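Local coordinates for ORF 37 (Human herpesvirus 8 type M, PDB 3FHD), which cuts double- and single-stranded DNA as an endo- and exonuclease, helping to process branched viral DNA into unit-length genomes for packaging, at residues F396-E407 against V464-L475. Numbering follows the deposited sequence.
Sequences FYQVLLQSSIVE and VYFPRGAKHRLL. With SO4 (sulfate ion), chain B.
The ring of Phe466 packs directly on the backbone of helix 396-407, with Leu400 CA over one face, toward the rim, in a CH-pi contact 3.6 Å from the ring centroid. Its CZ comes within 3.3 Å of Leu400 N, and Val399 CG1 meets the ring edge in plane. Phe396, its CG anti to the backbone N (chi1 178°), swings its ring back toward Phe466. The two planes are inclined at 48° and Phe466 CE1 sits over one face of Phe396, while Val464 CG1 approaches the same ring 3.5 Å from CD1. Lys471 enters helix 396-407 as a knob among Leu400, Ser403, Ser404 and Glu407. Bent at chi3 (99°), its chain passes Leu400 with CG and delivers NZ to Ser403 OG at 3.0 Å. That hydroxyl donates to Leu400 O, 2.7 Å from OG, from the same face of the carbonyl plane as Ser404 N. NZ also makes a salt bridge to Glu407 OE1 at 2.9 Å, weak as a hydrogen bond and flanked by a water near both atoms; Glu407 OE2 is hydrogen-bonded to Tyr424 OH. In this PD-(D/E)XK nuclease, helix 394-412 packs on strand 423-432 of the central sheet, with Val399 close to the magnesium ligand Glu266 and Gln402 NE2 hydrogen-bonded to its OE1. Strand 455-464 leads through Phe466 and the N-cap Pro467 into helix 468-489, whose first turns (468-475) run almost perpendicular to helix 396-407. Leu474 CD1 touches both Leu400 CD1 and Tyr397 CE1, and Leu475 spreads its branches, CD2 onto Leu401 CD1 and CD1 toward Ser404 OG.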
loop_
_atom_site.group_PDB
_atom_site.type_symbol
_atom_site.label_atom_id
_atom_site.label_comp_id
_atom_site.label_asym_id
_atom_site.label_seq_id
_atom_site.Cartn_x
_atom_site.Cartn_y
_atom_site.Cartn_z
ATOM N N PHE A 396 2.897 8.384 -7.081
ATOM C CA PHE A 396 1.672 9.148 -7.193
ATOM C C PHE A 396 0.453 8.240 -7.394
ATOM O O PHE A 396 -0.552 8.377 -6.688
ATOM C CB PHE A 396 1.746 10.233 -8.288
ATOM C CG PHE A 396 0.463 10.986 -8.438
ATOM C CD1 PHE A 396 0.162 12.063 -7.569
ATOM C CD2 PHE A 396 -0.470 10.629 -9.416
ATOM C CE1 PHE A 396 -1.051 12.758 -7.693
ATOM C CE2 PHE A 396 -1.686 11.350 -9.543
ATOM C CZ PHE A 396 -1.966 12.390 -8.679
ATOM N N TYR A 397 0.582 7.293 -8.318
ATOM C CA TYR A 397 -0.426 6.283 -8.627
ATOM C C TYR A 397 -0.676 5.337 -7.424
ATOM O O TYR A 397 -1.786 4.904 -7.204
ATOM C CB TYR A 397 0.083 5.428 -9.797
ATOM C CG TYR A 397 -0.112 6.112 -11.115
ATOM C CD1 TYR A 397 -1.155 5.735 -11.965
ATOM C CD2 TYR A 397 0.709 7.182 -11.499
ATOM C CE1 TYR A 397 -1.359 6.386 -13.203
ATOM C CE2 TYR A 397 0.497 7.860 -12.722
ATOM C CZ TYR A 397 -0.545 7.448 -13.562
ATOM O OH TYR A 397 -0.768 8.083 -14.780
ATOM N N GLN A 398 0.385 4.971 -6.722
ATOM C CA GLN A 398 0.251 4.153 -5.500
ATOM C C GLN A 398 -0.641 4.796 -4.433
ATOM O O GLN A 398 -1.548 4.145 -3.923
ATOM C CB GLN A 398 1.646 3.821 -4.919
ATOM C CG GLN A 398 1.573 3.073 -3.584
ATOM C CD GLN A 398 2.888 2.408 -3.215
ATOM O OE1 GLN A 398 3.973 2.948 -3.494
ATOM N NE2 GLN A 398 2.801 1.217 -2.615
ATOM N N VAL A 399 -0.401 6.069 -4.118
ATOM C CA VAL A 399 -1.188 6.760 -3.099
ATOM C C VAL A 399 -2.606 7.021 -3.637
ATOM O O VAL A 399 -3.572 7.057 -2.869
ATOM C CB VAL A 399 -0.486 8.069 -2.620
ATOM C CG1 VAL A 399 -1.295 8.733 -1.498
ATOM C CG2 VAL A 399 0.931 7.766 -2.118
ATOM N N LEU A 400 -2.712 7.234 -4.954
ATOM C CA LEU A 400 -4.007 7.434 -5.619
ATOM C C LEU A 400 -4.891 6.224 -5.321
ATOM O O LEU A 400 -6.046 6.396 -4.899
ATOM C CB LEU A 400 -3.832 7.613 -7.146
ATOM C CG LEU A 400 -5.091 8.092 -7.889
ATOM C CD1 LEU A 400 -4.734 8.914 -9.142
ATOM C CD2 LEU A 400 -6.038 6.968 -8.210
ATOM N N LEU A 401 -4.383 5.020 -5.580
ATOM C CA LEU A 401 -5.194 3.826 -5.242
ATOM C C LEU A 401 -5.503 3.658 -3.738
ATOM O O LEU A 401 -6.608 3.252 -3.381
ATOM C CB LEU A 401 -4.603 2.532 -5.814
ATOM C CG LEU A 401 -5.506 1.285 -5.702
ATOM C CD1 LEU A 401 -6.838 1.451 -6.538
ATOM C CD2 LEU A 401 -4.748 -0.013 -6.141
ATOM N N GLN A 402 -4.528 3.939 -2.861
ATOM C CA GLN A 402 -4.773 3.895 -1.434
ATOM C C GLN A 402 -5.865 4.898 -1.059
ATOM O O GLN A 402 -6.719 4.574 -0.220
ATOM C CB GLN A 402 -3.507 4.177 -0.600
ATOM C CG GLN A 402 -2.373 3.233 -0.864
ATOM C CD GLN A 402 -1.093 3.594 -0.118
ATOM O OE1 GLN A 402 -1.064 4.507 0.699
ATOM N NE2 GLN A 402 -0.044 2.863 -0.411
ATOM N N SER A 403 -5.882 6.085 -1.660
ATOM C CA SER A 403 -6.969 7.015 -1.382
ATOM C C SER A 403 -8.358 6.459 -1.779
ATOM O O SER A 403 -9.331 6.634 -1.054
ATOM C CB SER A 403 -6.762 8.437 -2.023
ATOM O OG SER A 403 -6.941 8.420 -3.440
ATOM N N SER A 404 -8.441 5.796 -2.929
ATOM C CA SER A 404 -9.700 5.242 -3.433
ATOM C C SER A 404 -10.237 4.143 -2.497
ATOM O O SER A 404 -11.458 4.114 -2.205
ATOM C CB SER A 404 -9.474 4.653 -4.836
ATOM O OG SER A 404 -9.192 5.722 -5.730
ATOM N N ILE A 405 -9.336 3.281 -2.014
ATOM C CA ILE A 405 -9.723 2.203 -1.099
ATOM C C ILE A 405 -10.108 2.751 0.273
ATOM O O ILE A 405 -11.144 2.361 0.819
ATOM C CB ILE A 405 -8.690 1.071 -0.968
ATOM C CG1 ILE A 405 -8.507 0.320 -2.315
ATOM C CG2 ILE A 405 -9.032 0.131 0.254
ATOM C CD1 ILE A 405 -9.783 -0.284 -2.856
ATOM N N VAL A 406 -9.301 3.653 0.825
ATOM C CA VAL A 406 -9.667 4.325 2.100
ATOM C C VAL A 406 -11.050 4.999 2.039
ATOM O O VAL A 406 -11.870 4.909 2.966
ATOM C CB VAL A 406 -8.584 5.358 2.539
ATOM C CG1 VAL A 406 -9.105 6.196 3.699
ATOM C CG2 VAL A 406 -7.331 4.659 2.999
ATOM N N GLU A 407 -11.299 5.746 0.959
ATOM C CA GLU A 407 -12.571 6.456 0.805
ATOM C C GLU A 407 -13.787 5.558 0.568
ATOM O O GLU A 407 -14.889 5.864 1.039
ATOM C CB GLU A 407 -12.431 7.559 -0.245
ATOM C CG GLU A 407 -11.586 8.722 0.308
ATOM C CD GLU A 407 -10.925 9.577 -0.761
ATOM O OE1 GLU A 407 -11.393 9.536 -1.938
ATOM O OE2 GLU A 407 -9.932 10.284 -0.415
ATOM N N VAL A 464 -0.181 14.892 -1.134
ATOM C CA VAL A 464 -0.615 14.404 -2.445
ATOM C C VAL A 464 -2.142 14.616 -2.543
ATOM O O VAL A 464 -2.876 14.180 -1.678
ATOM C CB VAL A 464 -0.313 12.876 -2.675
ATOM C CG1 VAL A 464 -0.522 12.523 -4.170
ATOM C CG2 VAL A 464 1.137 12.489 -2.265
ATOM N N TYR A 465 -2.582 15.312 -3.589
ATOM C CA TYR A 465 -4.007 15.565 -3.851
ATOM C C TYR A 465 -4.445 14.867 -5.140
ATOM O O TYR A 465 -3.634 14.728 -6.057
ATOM C CB TYR A 465 -4.283 17.073 -3.924
ATOM C CG TYR A 465 -3.824 17.847 -2.691
ATOM C CD1 TYR A 465 -4.650 17.986 -1.578
ATOM C CD2 TYR A 465 -2.558 18.427 -2.644
ATOM C CE1 TYR A 465 -4.216 18.705 -0.441
ATOM C CE2 TYR A 465 -2.113 19.121 -1.524
ATOM C CZ TYR A 465 -2.947 19.261 -0.426
ATOM O OH TYR A 465 -2.507 19.977 0.683
ATOM N N PHE A 466 -5.716 14.431 -5.201
ATOM C CA PHE A 466 -6.244 13.641 -6.337
ATOM C C PHE A 466 -7.554 14.212 -6.909
ATOM O O PHE A 466 -8.637 14.028 -6.311
ATOM C CB PHE A 466 -6.442 12.157 -5.972
ATOM C CG PHE A 466 -5.232 11.514 -5.367
ATOM C CD1 PHE A 466 -4.155 11.155 -6.166
ATOM C CD2 PHE A 466 -5.166 11.297 -3.988
ATOM C CE1 PHE A 466 -3.015 10.592 -5.581
ATOM C CE2 PHE A 466 -4.051 10.729 -3.404
ATOM C CZ PHE A 466 -2.966 10.398 -4.197
ATOM N N PRO A 467 -7.473 14.883 -8.083
ATOM C CA PRO A 467 -8.690 15.385 -8.737
ATOM C C PRO A 467 -9.633 14.214 -9.035
ATOM O O PRO A 467 -9.166 13.112 -9.331
ATOM C CB PRO A 467 -8.172 16.023 -10.036
ATOM C CG PRO A 467 -6.688 16.195 -9.843
ATOM C CD PRO A 467 -6.263 15.118 -8.894
ATOM N N ARG A 468 -10.941 14.442 -8.940
ATOM C CA ARG A 468 -11.914 13.345 -9.021
ATOM C C ARG A 468 -11.987 12.699 -10.386
ATOM O O ARG A 468 -12.087 11.472 -10.490
ATOM C CB ARG A 468 -13.311 13.825 -8.626
ATOM C CG ARG A 468 -13.535 13.806 -7.139
ATOM C CD ARG A 468 -14.929 14.343 -6.831
ATOM N NE ARG A 468 -14.929 15.170 -5.625
ATOM C CZ ARG A 468 -15.705 16.238 -5.445
ATOM N NH1 ARG A 468 -16.555 16.631 -6.397
ATOM N NH2 ARG A 468 -15.617 16.924 -4.310
ATOM N N GLY A 469 -11.999 13.538 -11.413
ATOM C CA GLY A 469 -12.086 13.078 -12.787
ATOM C C GLY A 469 -10.858 12.252 -13.130
ATOM O O GLY A 469 -10.956 11.252 -13.849
ATOM N N ALA A 470 -9.704 12.665 -12.601
ATOM C CA ALA A 470 -8.452 11.975 -12.856
ATOM C C ALA A 470 -8.501 10.575 -12.237
ATOM O O ALA A 470 -8.195 9.601 -12.906
ATOM C CB ALA A 470 -7.264 12.762 -12.311
ATOM N N LYS A 471 -8.910 10.467 -10.975
ATOM C CA LYS A 471 -9.063 9.151 -10.335
ATOM C C LYS A 471 -10.030 8.251 -11.075
ATOM O O LYS A 471 -9.754 7.072 -11.285
ATOM C CB LYS A 471 -9.589 9.290 -8.919
ATOM C CG LYS A 471 -8.534 9.500 -7.896
ATOM C CD LYS A 471 -9.166 9.997 -6.633
ATOM C CE LYS A 471 -9.368 8.928 -5.622
ATOM N NZ LYS A 471 -9.646 9.519 -4.287
ATOM N N HIS A 472 -11.186 8.810 -11.444
ATOM C CA HIS A 472 -12.191 8.039 -12.180
ATOM C C HIS A 472 -11.616 7.427 -13.480
ATOM O O HIS A 472 -11.835 6.254 -13.759
ATOM C CB HIS A 472 -13.443 8.887 -12.439
ATOM C CG HIS A 472 -14.495 8.187 -13.251
ATOM N ND1 HIS A 472 -14.566 8.285 -14.628
ATOM C CD2 HIS A 472 -15.529 7.392 -12.879
ATOM C CE1 HIS A 472 -15.591 7.575 -15.066
ATOM N NE2 HIS A 472 -16.187 7.018 -14.026
ATOM N N ARG A 473 -10.865 8.215 -14.249
ATOM C CA ARG A 473 -10.336 7.729 -15.539
ATOM C C ARG A 473 -9.293 6.605 -15.347
ATOM O O ARG A 473 -9.328 5.585 -16.030
ATOM C CB ARG A 473 -9.732 8.869 -16.361
ATOM C CG ARG A 473 -9.520 8.416 -17.815
ATOM C CD ARG A 473 -8.595 9.293 -18.605
ATOM N NE ARG A 473 -9.211 10.560 -18.978
ATOM C CZ ARG A 473 -8.550 11.528 -19.606
ATOM N NH1 ARG A 473 -7.268 11.340 -19.935
ATOM N NH2 ARG A 473 -9.164 12.670 -19.905
ATOM N N LEU A 474 -8.386 6.815 -14.409
ATOM C CA LEU A 474 -7.286 5.859 -14.156
ATOM C C LEU A 474 -7.824 4.531 -13.614
ATOM O O LEU A 474 -7.390 3.438 -14.051
ATOM C CB LEU A 474 -6.233 6.488 -13.221
ATOM C CG LEU A 474 -5.528 7.725 -13.779
ATOM C CD1 LEU A 474 -4.596 8.346 -12.715
ATOM C CD2 LEU A 474 -4.701 7.393 -15.054
ATOM N N LEU A 475 -8.791 4.595 -12.690
ATOM C CA LEU A 475 -9.392 3.344 -12.134
ATOM C C LEU A 475 -10.145 2.597 -13.244
ATOM O O LEU A 475 -10.064 1.368 -13.328
ATOM C CB LEU A 475 -10.348 3.633 -10.962
ATOM C CG LEU A 475 -9.764 4.153 -9.641
ATOM C CD1 LEU A 475 -10.903 4.762 -8.729
ATOM C CD2 LEU A 475 -8.980 3.040 -8.918
HETATM S S SO4 B . 0.431 -2.522 -1.569
HETATM O O1 SO4 B . 0.691 -3.129 -2.864
HETATM O O2 SO4 B . 1.494 -1.555 -1.276
HETATM O O3 SO4 B . -0.847 -1.851 -1.690
HETATM O O4 SO4 B . 0.276 -3.548 -0.571
HETATM O O HOH W 1 -9.001 12.128 -2.486
HETATM O O HOH W 2 -12.081 8.332 -3.967
#